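Local atomic coordinates of aminotransferase class I and II (Streptococcus suis 89/1591, PDB entry 3OP7), a protein that probably transfers amino groups between amino acids and 2-oxo acids, using pyridoxal 5'-phosphate bound to a lysine as its cofactor. Residues Q149-T154 with V180-E185; L95-S100 with T155-I160; L32-L37 with D47-L52. One frame throughout, in Å; residues are numbered along the deposited sequence. Where two conformers were deposited one is given.

Interaction 1 of 3, residues Q149-T154 with V180-E185; sequences QLIRPT and VEIASE. With EDO (1,2-ethanediol), chain J.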
loop_
_atom_site.group_PDB
_atom_site.type_symbol
_atom_site.label_atom_id
_atom_site.label_comp_id
_atom_site.label_asym_id
_atom_site.label_seq_id
_atom_site.Cartn_x
_atom_site.Cartn_y
_atom_site.Cartn_z
ATOM N N GLN A 149 27.293 12.881 -17.853
ATOM C CA GLN A 149 26.793 13.079 -19.218
ATOM C C GLN A 149 25.261 13.071 -19.261
ATOM O O GLN A 149 24.636 13.768 -20.099
ATOM C CB GLN A 149 27.340 12.001 -20.168
ATOM C CG GLN A 149 28.837 11.964 -20.327
ATOM C CD GLN A 149 29.266 10.846 -21.241
ATOM O OE1 GLN A 149 28.583 9.822 -21.340
ATOM N NE2 GLN A 149 30.380 11.032 -21.930
ATOM N N LEU A 150 24.642 12.304 -18.364
ATOM C CA LEU A 150 23.176 12.192 -18.350
ATOM C C LEU A 150 22.464 13.310 -17.611
ATOM O O LEU A 150 21.330 13.629 -17.938
ATOM C CB LEU A 150 22.739 10.871 -17.718
ATOM C CG LEU A 150 23.141 9.610 -18.499
ATOM C CD1 LEU A 150 23.017 8.397 -17.565
ATOM C CD2 LEU A 150 22.214 9.480 -19.718
ATOM N N ILE A 151 23.107 13.876 -16.602
ATOM C CA ILE A 151 22.462 14.889 -15.747
ATOM C C ILE A 151 22.225 16.171 -16.540
ATOM O O ILE A 151 23.012 16.539 -17.446
ATOM C CB ILE A 151 23.304 15.153 -14.459
ATOM C CG1 ILE A 151 22.443 15.854 -13.392
ATOM C CG2 ILE A 151 24.593 15.876 -14.785
ATOM C CD1 ILE A 151 22.923 15.747 -11.949
ATOM N N ARG A 152 21.182 16.876 -16.150
ATOM C CA ARG A 152 20.747 18.092 -16.804
ATOM C C ARG A 152 20.563 19.155 -15.754
ATOM O O ARG A 152 20.319 18.817 -14.579
ATOM C CB ARG A 152 19.383 17.860 -17.465
ATOM C CG ARG A 152 19.360 16.788 -18.551
ATOM C CD ARG A 152 17.912 16.703 -19.076
ATOM N NE ARG A 152 17.763 15.569 -19.987
ATOM C CZ ARG A 152 16.605 15.231 -20.559
ATOM N NH1 ARG A 152 15.513 15.925 -20.315
ATOM N NH2 ARG A 152 16.538 14.156 -21.320
ATOM N N PRO A 153 20.500 20.425 -16.191
ATOM C CA PRO A 153 20.366 21.509 -15.239
ATOM C C PRO A 153 19.165 21.372 -14.345
ATOM O O PRO A 153 19.204 21.823 -13.205
ATOM C CB PRO A 153 20.281 22.740 -16.134
ATOM C CG PRO A 153 21.195 22.377 -17.287
ATOM C CD PRO A 153 20.906 20.917 -17.525
ATOM N N THR A 154 18.129 20.725 -14.855
ATOM C CA THR A 154 16.846 20.602 -14.142
ATOM C C THR A 154 16.549 19.185 -13.681
ATOM O O THR A 154 15.399 18.879 -13.290
ATOM C CB THR A 154 15.634 21.119 -15.016
ATOM O OG1 THR A 154 15.536 20.350 -16.227
ATOM C CG2 THR A 154 15.771 22.625 -15.339
ATOM N N VAL A 180 26.899 12.370 -4.756
ATOM C CA VAL A 180 26.252 13.514 -4.132
ATOM C C VAL A 180 26.796 14.832 -4.713
ATOM O O VAL A 180 26.053 15.736 -4.967
ATOM C CB VAL A 180 26.390 13.456 -2.614
ATOM C CG1 VAL A 180 25.944 14.795 -1.926
ATOM C CG2 VAL A 180 25.544 12.315 -2.071
ATOM N N GLU A 181 28.105 14.948 -4.891
ATOM C CA GLU A 181 28.646 16.159 -5.491
ATOM C C GLU A 181 28.022 16.435 -6.861
ATOM O O GLU A 181 27.752 17.597 -7.188
ATOM C CB GLU A 181 30.172 16.113 -5.546
ATOM C CG GLU A 181 30.796 16.284 -4.170
ATOM C CD GLU A 181 32.305 16.164 -4.161
ATOM O OE1 GLU A 181 32.848 15.305 -4.892
ATOM O OE2 GLU A 181 32.950 16.942 -3.418
ATOM N N ILE A 182 27.757 15.387 -7.643
ATOM C CA ILE A 182 27.117 15.564 -8.943
ATOM C C ILE A 182 25.650 16.025 -8.798
ATOM O O ILE A 182 25.235 17.039 -9.425
ATOM C CB ILE A 182 27.162 14.284 -9.795
ATOM C CG1 ILE A 182 28.599 13.876 -10.128
ATOM C CG2 ILE A 182 26.350 14.486 -11.076
ATOM C CD1 ILE A 182 28.690 12.393 -10.655
ATOM N N ALA A 183 24.871 15.344 -7.935
ATOM C CA ALA A 183 23.486 15.695 -7.666
ATOM C C ALA A 183 23.365 17.116 -7.118
ATOM O O ALA A 183 22.468 17.864 -7.508
ATOM C CB ALA A 183 22.802 14.691 -6.665
ATOM N N SER A 184 24.313 17.498 -6.261
ATOM C CA SER A 184 24.302 18.831 -5.664
ATOM C C SER A 184 24.483 19.953 -6.649
ATOM O O SER A 184 24.079 21.061 -6.354
ATOM C CB SER A 184 25.415 18.974 -4.612
ATOM O OG SER A 184 25.110 18.093 -3.583
ATOM N N GLU A 185 25.124 19.710 -7.800
ATOM C CA GLU A 185 25.244 20.760 -8.802
ATOM C C GLU A 185 23.897 21.331 -9.254
ATOM O O GLU A 185 23.830 22.508 -9.668
ATOM C CB GLU A 185 26.003 20.298 -10.055
ATOM C CG GLU A 185 27.489 20.207 -9.944
ATOM C CD GLU A 185 28.156 21.539 -9.631
ATOM O OE1 GLU A 185 28.354 22.411 -10.524
ATOM O OE2 GLU A 185 28.490 21.706 -8.451
HETATM C C1 EDO J . 30.532 18.683 -10.209
HETATM O O1 EDO J . 30.740 18.378 -8.810
HETATM C C2 EDO J . 31.549 17.925 -11.068
HETATM O O2 EDO J . 31.048 16.701 -11.630
#
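On the outer, helical layer of the alpha/beta/alpha large domain of this fold type I aminotransferase, I151, the first residue to leave helical geometry after helix 144-150, packs on I182 of helix 173-184. One methyl group does the touching. I151 CD1 lies 3.7 Å from the backbone oxygen I182 O and 3.8 Å from the branch methyl I182 CG2, with A183 CA next at 4.3 Å, so it rests on both the backbone and a side chain of the helix. The reach comes from an extended side chain: I151 CG1 stands opposite the backbone N (chi1 -162°) and chi2 is also trans, which carries CD1 outward while CG2 stays close to its own main chain. On the other side I182 CG2 is the branch that comes forward, and the two isoleucines meet at a slant. Within the 180-185 segment, S184 OG turns back to V180 O at 2.9 Å, standing above that carbonyl's plane, and S184 N gives the same oxygen a second bond. A 1,2-ethanediol, probably from the crystallisation liquor, lies against E185, its C1 3.4 Å from E185 CG, and is hydrogen-bonded to R148 NE. I182 continues onto L144, L147 and R148 of helix 144-150, whereas A183 and V180 pack inward on I190 of strand 189-193, and R152 pairs with E128 of strand 128-135.

Interaction 2 of 3, residues L95-S100 with T155-I160; sequences LLVLYS and TKMICI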
loop_
_atom_site.group_PDB
_atom_site.type_symbol
_atom_site.label_atom_id
_atom_site.label_comp_id
_atom_site.label_asym_id
_atom_site.label_seq_id
_atom_site.Cartn_x
_atom_site.Cartn_y
_atom_site.Cartn_z
ATOM N N LEU A 95 6.921 3.996 -3.602
ATOM C CA LEU A 95 5.764 4.526 -4.290
ATOM C C LEU A 95 5.400 5.891 -3.729
ATOM O O LEU A 95 5.093 6.824 -4.489
ATOM C CB LEU A 95 4.572 3.591 -4.137
ATOM C CG LEU A 95 3.278 4.111 -4.785
ATOM C CD1 LEU A 95 3.461 4.419 -6.267
ATOM C CD2 LEU A 95 2.159 3.124 -4.526
ATOM N N LEU A 96 5.350 6.017 -2.413
ATOM C CA LEU A 96 4.982 7.307 -1.800
ATOM C C LEU A 96 5.944 8.428 -2.245
ATOM O O LEU A 96 5.506 9.540 -2.581
ATOM C CB LEU A 96 5.015 7.203 -0.308
ATOM C CG LEU A 96 4.705 8.484 0.498
ATOM C CD1 LEU A 96 3.303 9.035 0.147
ATOM C CD2 LEU A 96 4.875 8.201 2.011
ATOM N N VAL A 97 7.233 8.137 -2.247
ATOM C CA VAL A 97 8.245 9.146 -2.648
ATOM C C VAL A 97 7.999 9.588 -4.105
ATOM O O VAL A 97 7.846 10.792 -4.410
ATOM C CB VAL A 97 9.677 8.654 -2.478
ATOM C CG1 VAL A 97 10.738 9.668 -3.096
ATOM C CG2 VAL A 97 9.953 8.451 -0.984
ATOM N N LEU A 98 7.919 8.608 -5.004
ATOM C CA LEU A 98 7.826 8.903 -6.428
ATOM C C LEU A 98 6.500 9.533 -6.785
ATOM O O LEU A 98 6.417 10.521 -7.516
ATOM C CB LEU A 98 8.117 7.607 -7.221
ATOM C CG LEU A 98 9.543 7.066 -7.001
ATOM C CD1 LEU A 98 9.635 5.591 -7.391
ATOM C CD2 LEU A 98 10.551 7.905 -7.801
ATOM N N TYR A 99 5.440 8.982 -6.246
ATOM C CA TYR A 99 4.133 9.497 -6.575
ATOM C C TYR A 99 3.952 10.943 -6.060
ATOM O O TYR A 99 3.309 11.782 -6.728
ATOM C CB TYR A 99 3.090 8.549 -6.025
ATOM C CG TYR A 99 1.741 8.567 -6.667
ATOM C CD1 TYR A 99 1.545 9.020 -7.957
ATOM C CD2 TYR A 99 0.638 8.154 -5.969
ATOM C CE1 TYR A 99 0.272 9.061 -8.533
ATOM C CE2 TYR A 99 -0.630 8.176 -6.549
ATOM C CZ TYR A 99 -0.798 8.619 -7.826
ATOM O OH TYR A 99 -2.077 8.664 -8.364
ATOM N N SER A 100 4.516 11.250 -4.898
ATOM C CA SER A 100 4.380 12.563 -4.276
ATOM C C SER A 100 5.204 13.601 -5.040
ATOM O O SER A 100 4.746 14.754 -5.239
ATOM C CB SER A 100 4.862 12.512 -2.814
ATOM O OG SER A 100 3.978 11.758 -2.011
ATOM N N THR A 155 17.549 18.283 -13.650
ATOM C CA THR A 155 17.272 16.933 -13.223
ATOM C C THR A 155 16.649 16.970 -11.832
ATOM O O THR A 155 17.208 17.560 -10.918
ATOM C CB THR A 155 18.534 16.051 -13.281
ATOM O OG1 THR A 155 18.976 15.933 -14.642
ATOM C CG2 THR A 155 18.325 14.611 -12.653
ATOM N N LYS A 156 15.518 16.312 -11.681
ATOM C CA LYS A 156 14.772 16.328 -10.421
ATOM C C LYS A 156 15.225 15.305 -9.409
ATOM O O LYS A 156 15.250 15.591 -8.191
ATOM C CB LYS A 156 13.297 16.119 -10.652
ATOM C CG LYS A 156 12.544 16.010 -9.313
ATOM C CD LYS A 156 11.092 16.376 -9.257
ATOM C CE LYS A 156 10.822 17.861 -9.324
ATOM N NZ LYS A 156 9.338 18.016 -9.525
HETATM N N MSE A 157 15.581 14.110 -9.890
HETATM C CA MSE A 157 15.837 12.982 -9.009
HETATM C C MSE A 157 16.718 11.948 -9.673
HETATM O O MSE A 157 16.615 11.737 -10.870
HETATM C CB MSE A 157 14.502 12.329 -8.590
HETATM C CG MSE A 157 14.673 11.190 -7.562
HETATM SE SE MSE A 157 13.012 10.423 -7.051
HETATM C CE MSE A 157 12.364 11.927 -6.020
ATOM N N ILE A 158 17.624 11.356 -8.885
ATOM C CA ILE A 158 18.408 10.212 -9.243
ATOM C C ILE A 158 17.990 9.086 -8.294
ATOM O O ILE A 158 17.939 9.296 -7.060
ATOM C CB ILE A 158 19.915 10.475 -9.070
ATOM C CG1 ILE A 158 20.367 11.602 -9.994
ATOM C CG2 ILE A 158 20.764 9.194 -9.388
ATOM C CD1 ILE A 158 21.724 12.220 -9.602
ATOM N N CYS A 159 17.648 7.935 -8.871
ATOM C CA CYS A 159 17.242 6.763 -8.099
ATOM C C CYS A 159 18.320 5.715 -8.090
ATOM O O CYS A 159 18.837 5.312 -9.155
ATOM C CB CYS A 159 15.936 6.179 -8.656
ATOM S SG CYS A 159 14.557 7.283 -8.745
ATOM N N ILE A 160 18.687 5.268 -6.883
ATOM C CA ILE A 160 19.601 4.169 -6.694
ATOM C C ILE A 160 19.029 3.140 -5.719
ATOM O O ILE A 160 18.080 3.415 -4.991
ATOM C CB ILE A 160 20.958 4.665 -6.159
ATOM C CG1 ILE A 160 20.845 5.252 -4.738
ATOM C CG2 ILE A 160 21.621 5.673 -7.147
ATOM C CD1 ILE A 160 22.283 5.585 -4.130
#
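L98 lays its CD2 methyl against the selenium of M157, a selenomethionine, with L98 CD2 and M157 SE 3.6 Å apart and the two side chains crossing at about a right angle. This is helix-on-sheet packing in the large domain of the fold type I aminotransferases: helix 89-101 lies over strand 157-161 of the central mixed sheet, and the axes of 95-100 and 157-160 run nearly antiparallel (161°), 11.8 Å apart at closest approach. The same L98 methyl also faces C159, two residues along the strand and on the same side of the sheet, with L98 CD2 4.2 Å from C159 SG. One leucine methyl thus touches both the selenium and, less closely, the sulfur. M157 gets there with CG and SE in an extended run from the backbone N (chi1 -175°, chi2 179°), then bends at chi3, and this last turn takes the terminal methyl to V97, one residue back on the helix, where M157 CE meets V97 CG1 at 4.0 Å. All four residues are buried, and the interface between the two segments is wholly apolar. L98 is further enclosed by I121 and P122 of helix 117-124 and by L191 of strand 189-193, while the far side of the helix turns to the second subunit, where L95 meets its counterpart and Y99 OH bonds S124 OG of that subunit. Within the helix, S100 OG folds back to L96 O at 2.8 Å, and S100 N reaches this oxygen from the opposite face of the carbonyl plane.

Interaction 3 of 3, residues L32-L37 with D47-L52; sequences LTLEEL and DFYKKL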
loop_
_atom_site.group_PDB
_atom_site.type_symbol
_atom_site.label_atom_id
_atom_site.label_comp_id
_atom_site.label_asym_id
_atom_site.label_seq_id
_atom_site.Cartn_x
_atom_site.Cartn_y
_atom_site.Cartn_z
ATOM N N LEU A 32 11.331 -14.774 10.212
ATOM C CA LEU A 32 11.073 -15.039 11.629
ATOM C C LEU A 32 9.635 -15.410 11.841
ATOM O O LEU A 32 8.732 -14.880 11.163
ATOM C CB LEU A 32 11.396 -13.782 12.448
ATOM C CG LEU A 32 12.897 -13.502 12.687
ATOM C CD1 LEU A 32 13.077 -12.003 13.149
ATOM C CD2 LEU A 32 13.434 -14.477 13.684
ATOM N N THR A 33 9.407 -16.262 12.818
ATOM C CA THR A 33 8.084 -16.358 13.434
ATOM C C THR A 33 8.016 -15.430 14.660
ATOM O O THR A 33 9.036 -15.020 15.203
ATOM C CB THR A 33 7.773 -17.750 13.922
ATOM O OG1 THR A 33 8.715 -18.096 14.969
ATOM C CG2 THR A 33 7.825 -18.809 12.770
ATOM N N LEU A 34 6.808 -15.127 15.127
ATOM C CA LEU A 34 6.656 -14.338 16.348
ATOM C C LEU A 34 7.349 -15.043 17.505
ATOM O O LEU A 34 8.046 -14.416 18.289
ATOM C CB LEU A 34 5.154 -14.106 16.634
ATOM C CG LEU A 34 4.788 -12.839 17.374
ATOM C CD1 LEU A 34 5.489 -11.617 16.771
ATOM C CD2 LEU A 34 3.245 -12.708 17.384
ATOM N N GLU A 35 7.177 -16.360 17.589
ATOM C CA GLU A 35 7.840 -17.181 18.610
ATOM C C GLU A 35 9.355 -16.936 18.641
ATOM O O GLU A 35 9.923 -16.721 19.698
ATOM C CB GLU A 35 7.594 -18.667 18.317
ATOM C CG GLU A 35 8.457 -19.655 19.116
ATOM C CD GLU A 35 7.733 -20.335 20.238
ATOM O OE1 GLU A 35 6.499 -20.565 20.132
ATOM O OE2 GLU A 35 8.432 -20.677 21.227
ATOM N N GLU A 36 9.985 -16.989 17.476
ATOM C CA GLU A 36 11.424 -16.766 17.375
ATOM C C GLU A 36 11.775 -15.322 17.726
ATOM O O GLU A 36 12.803 -15.064 18.360
ATOM C CB GLU A 36 11.988 -17.140 15.978
ATOM C CG GLU A 36 13.524 -17.300 15.983
ATOM C CD GLU A 36 14.203 -17.595 14.645
ATOM O OE1 GLU A 36 13.524 -17.869 13.629
ATOM O OE2 GLU A 36 15.462 -17.545 14.634
ATOM N N LEU A 37 10.945 -14.367 17.299
ATOM C CA LEU A 37 11.192 -12.971 17.670
ATOM C C LEU A 37 11.087 -12.734 19.178
ATOM O O LEU A 37 11.940 -12.045 19.758
ATOM C CB LEU A 37 10.249 -12.019 16.960
ATOM C CG LEU A 37 10.410 -10.525 17.231
ATOM C CD1 LEU A 37 11.839 -10.002 16.898
ATOM C CD2 LEU A 37 9.298 -9.704 16.488
ATOM N N ASP A 47 2.640 -10.917 27.823
ATOM C CA ASP A 47 2.559 -9.456 27.964
ATOM C C ASP A 47 2.270 -8.820 26.602
ATOM O O ASP A 47 1.502 -7.847 26.507
ATOM C CB ASP A 47 3.870 -8.837 28.475
ATOM C CG ASP A 47 4.236 -9.242 29.919
ATOM O OD1 ASP A 47 3.376 -9.622 30.737
ATOM O OD2 ASP A 47 5.451 -9.163 30.210
ATOM N N PHE A 48 2.909 -9.342 25.555
ATOM C CA PHE A 48 2.718 -8.803 24.227
ATOM C C PHE A 48 1.265 -9.005 23.820
ATOM O O PHE A 48 0.636 -8.084 23.330
ATOM C CB PHE A 48 3.666 -9.431 23.204
ATOM C CG PHE A 48 3.482 -8.921 21.813
ATOM C CD1 PHE A 48 2.536 -9.493 20.967
ATOM C CD2 PHE A 48 4.304 -7.930 21.306
ATOM C CE1 PHE A 48 2.384 -9.047 19.666
ATOM C CE2 PHE A 48 4.160 -7.480 20.017
ATOM C CZ PHE A 48 3.179 -8.037 19.183
ATOM N N TYR A 49 0.731 -10.191 24.043
ATOM C CA TYR A 49 -0.649 -10.484 23.637
ATOM C C TYR A 49 -1.671 -9.699 24.449
ATOM O O TYR A 49 -2.708 -9.321 23.922
ATOM C CB TYR A 49 -0.954 -11.960 23.718
ATOM C CG TYR A 49 -0.146 -12.782 22.715
ATOM C CD1 TYR A 49 -0.091 -12.430 21.382
ATOM C CD2 TYR A 49 0.543 -13.925 23.121
ATOM C CE1 TYR A 49 0.683 -13.178 20.460
ATOM C CE2 TYR A 49 1.269 -14.668 22.231
ATOM C CZ TYR A 49 1.353 -14.310 20.931
ATOM O OH TYR A 49 2.077 -15.086 20.080
ATOM N N LYS A 50 -1.374 -9.487 25.724
ATOM C CA LYS A 50 -2.248 -8.694 26.573
ATOM C C LYS A 50 -2.354 -7.275 26.024
ATOM O O LYS A 50 -3.448 -6.742 25.937
ATOM C CB LYS A 50 -1.760 -8.675 28.031
ATOM C CG LYS A 50 -2.809 -8.110 28.999
ATOM C CD LYS A 50 -2.552 -8.570 30.463
ATOM C CE LYS A 50 -3.678 -8.186 31.439
ATOM N NZ LYS A 50 -3.562 -8.926 32.758
ATOM N N LYS A 51 -1.233 -6.677 25.662
ATOM C CA LYS A 51 -1.230 -5.332 25.123
ATOM C C LYS A 51 -1.996 -5.320 23.787
ATOM O O LYS A 51 -2.894 -4.518 23.574
ATOM C CB LYS A 51 0.187 -4.840 24.915
ATOM C CG LYS A 51 0.294 -3.421 24.299
ATOM C CD LYS A 51 1.702 -2.960 24.514
ATOM C CE LYS A 51 2.059 -1.713 23.750
ATOM N NZ LYS A 51 3.551 -1.548 23.943
ATOM N N LEU A 52 -1.648 -6.261 22.909
ATOM C CA LEU A 52 -2.285 -6.348 21.598
ATOM C C LEU A 52 -3.789 -6.498 21.706
ATOM O O LEU A 52 -4.518 -5.812 21.000
ATOM C CB LEU A 52 -1.727 -7.528 20.814
ATOM C CG LEU A 52 -2.474 -7.842 19.512
ATOM C CD1 LEU A 52 -2.288 -6.708 18.510
ATOM C CD2 LEU A 52 -2.015 -9.231 18.936
#
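Apolar contact between L34 and the aromatic pair F48 and Y49 joins the start of helix 34-41 to helix 45-53 in the N-terminal part of the chain. The L34 CD2 methyl carries all of it, lying 4.0 Å from Y49 CE1, 3.8 Å from Y49 OH and 4.4 Å from F48 CE1. L34 and Y49 approach from opposite directions, and the methyl comes to each ring obliquely. L34 CG is anti to the backbone N (chi1 -151°), which sends the branched end across to the other helix. Y49 leaves its backbone differently, with CG opposite the carbonyl carbon, and its phenol end is what closes the distance. The two rings also touch each other, Y49 CD1 lying in plane at the edge of the F48 ring.

Hydrogen bonding works within the elements and toward the partner chain. T33 is the N-cap of helix 34-41: its OG1 accepts from E36 N at 3.0 Å, with an N-H...O angle of 163°, and T33 O takes L37 N at 2.9 Å. The Y49 hydroxyl, beside the L34 methyl, is bonded to Q53 OE1 of the second subunit, and the same Q53 of the second subunit gives NE2 to E35 OE1.

The dimer interface therefore runs through this site: Y49 stacks on Y49 of the second subunit, and L34 packs on L52 of the second subunit. Within the chain, F48 meets F38 of helix 34-41 edge-to-face and touches L261 of helix 257-268, while L37 rests on V262 of that helix and on I273 of helix 270-294.

Interaction 3 comes first along the chain and closes before the others open, whereas interactions 1 and 2 interleave, since strand 157-161 lies in sequence between helices 144-150 and 173-184. Those two are neighbours, their centres 15 Å apart, and they touch where A183 CB meets I158 CD1 at 4.0 Å. Strand 157-161 is thus packed by helix 89-101 on one face and helix 173-184 on the other, giving the layered core of the large domain. Interaction 3 stands well apart, its centre about 36 Å from that of interaction 2 and 47 Å from that of interaction 1. Interactions 2 and 3 both reach the second subunit, so the subunit interface is reached at two separate places.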